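Local coordinates for protein HspA (Thermosynechococcus vulcanus, PDB 6EWN) that is a small heat shock protein that probably binds partly unfolded proteins and keeps them from aggregating, at residues 36-41 with 69-74. Sequence-based numbering, arbitrary orientation.
Sequences EAVSIS and IPLPVR. With URE (urea), chain Q.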
# COMPACT_ATOMS: atom_id res chain seq x y z
N GLU A 36 10.97 3.89 12.18
CA GLU A 36 11.25 4.13 10.76
C GLU A 36 10.90 2.97 9.86
O GLU A 36 11.51 2.81 8.79
CB GLU A 36 12.73 4.51 10.55
CG GLU A 36 13.72 3.44 10.87
CD GLU A 36 15.12 3.65 10.26
OE1 GLU A 36 15.28 3.55 9.03
OE2 GLU A 36 16.06 3.87 11.01
N ALA A 37 9.91 2.16 10.25
CA ALA A 37 9.55 0.93 9.55
C ALA A 37 8.10 1.03 9.09
O ALA A 37 7.18 0.78 9.87
CB ALA A 37 9.79 -0.29 10.43
N VAL A 38 7.92 1.35 7.81
CA VAL A 38 6.62 1.60 7.22
C VAL A 38 5.99 0.24 6.88
O VAL A 38 6.63 -0.60 6.26
CB VAL A 38 6.78 2.48 5.97
CG1 VAL A 38 5.50 3.28 5.61
CG2 VAL A 38 7.97 3.46 6.16
N SER A 39 4.75 0.01 7.32
CA SER A 39 4.13 -1.30 7.21
C SER A 39 3.09 -1.30 6.11
O SER A 39 2.28 -0.38 6.00
CB SER A 39 3.48 -1.68 8.55
OG SER A 39 3.09 -3.04 8.63
N ILE A 40 3.07 -2.39 5.31
CA ILE A 40 1.98 -2.70 4.37
C ILE A 40 1.09 -3.81 4.93
O ILE A 40 1.57 -4.81 5.47
CB ILE A 40 2.53 -3.08 2.97
CG1 ILE A 40 2.44 -1.89 2.02
CG2 ILE A 40 1.79 -4.31 2.36
CD1 ILE A 40 2.02 -2.22 0.63
N SER A 41 -0.23 -3.63 4.80
CA SER A 41 -1.21 -4.49 5.46
C SER A 41 -2.60 -4.12 5.01
O SER A 41 -2.93 -2.92 4.98
CB SER A 41 -1.07 -4.47 7.02
OG SER A 41 -0.69 -3.25 7.65
N ILE A 69 9.51 -2.85 4.58
CA ILE A 69 10.60 -2.27 3.79
C ILE A 69 11.43 -1.31 4.63
O ILE A 69 10.92 -0.28 5.12
CB ILE A 69 10.09 -1.55 2.54
CG1 ILE A 69 9.42 -2.55 1.61
CG2 ILE A 69 11.27 -0.93 1.86
CD1 ILE A 69 8.99 -2.01 0.30
N PRO A 70 12.73 -1.57 4.79
CA PRO A 70 13.60 -0.60 5.47
C PRO A 70 13.88 0.65 4.63
O PRO A 70 13.85 0.65 3.39
CB PRO A 70 14.90 -1.39 5.70
CG PRO A 70 14.58 -2.85 5.36
CD PRO A 70 13.45 -2.81 4.42
N LEU A 71 14.22 1.71 5.34
CA LEU A 71 14.44 3.04 4.81
C LEU A 71 15.90 3.49 5.03
O LEU A 71 16.58 2.96 5.90
CB LEU A 71 13.49 4.01 5.53
CG LEU A 71 12.39 4.80 4.89
CD1 LEU A 71 11.34 5.04 5.88
CD2 LEU A 71 12.91 6.09 4.57
N PRO A 72 16.38 4.50 4.30
CA PRO A 72 17.67 5.13 4.62
C PRO A 72 17.65 6.22 5.68
O PRO A 72 18.74 6.64 6.12
CB PRO A 72 18.10 5.77 3.32
CG PRO A 72 17.07 5.31 2.28
CD PRO A 72 15.84 5.01 3.03
N VAL A 73 16.48 6.66 6.09
CA VAL A 73 16.33 7.82 6.94
C VAL A 73 15.15 7.58 7.86
O VAL A 73 14.13 7.03 7.44
CB VAL A 73 16.11 9.14 6.14
CG1 VAL A 73 17.43 9.86 5.88
CG2 VAL A 73 15.27 8.92 4.82
N ARG A 74 15.29 8.07 9.10
CA ARG A 74 14.17 8.16 10.04
C ARG A 74 13.08 9.08 9.51
O ARG A 74 13.36 10.19 9.03
CB ARG A 74 14.64 8.68 11.41
CG ARG A 74 13.50 9.22 12.32
CD ARG A 74 13.48 8.57 13.69
NE ARG A 74 13.44 7.12 13.60
CZ ARG A 74 14.46 6.31 13.81
NH1 ARG A 74 15.64 6.78 14.18
NH2 ARG A 74 14.30 5.01 13.69
C URE Q . 11.84 -5.54 3.73
O URE Q . 12.89 -5.80 3.99
N1 URE Q . 10.79 -5.24 4.64
N2 URE Q . 11.79 -5.55 2.38
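Glu36 reaches over to Leu71 and Arg74, and these three residues make most of the contact. The contact lies in the alpha-crystallin domain, the beta-sandwich of small heat shock proteins. The turn that leads into strand 38-42 meets the loop 69-74, which precedes strand 81-84. No hydrogen bond joins the two segments. Glu36 CG sits between the backbone N and the carbonyl carbon (chi1 65°), and the chain is extended beyond CG. Arg74 bends at chi2 and chi3 and brings its guanidinium back across the glutamate chain, at about a right angle. NH2 of Arg74 packs 3.3 Å from CG of Glu36. Arg74 NH2 also lies 3.4 Å from Glu36 OE2 and forms a salt bridge. The carboxylate and guanidinium planes are 84° apart, and OE2 stands well out of the guanidinium plane. The attraction is therefore one of charge, with no N-H aimed at the oxygen. With an alanine in place of Glu36, Arg74 would probably lose this charge partner and its guanidinium would be freer to turn. The other carboxylate oxygen, Glu36 OE1, faces the Leu71 backbone, 3.4 Å from Leu71 O. Both atoms are acceptors, so this approach adds no bond. The CB of Leu71 points toward residues 36-41, and Leu15 also touches its side chain. Val38 leans on Val33 of the paired strand 29-33. At the far end of the loop, a urea molecule lies by Ile69 and Pro70. The side chains of Val38 and Leu71 meet through CG2 of Val38 and CD1 of Leu71, 3.7 Å apart.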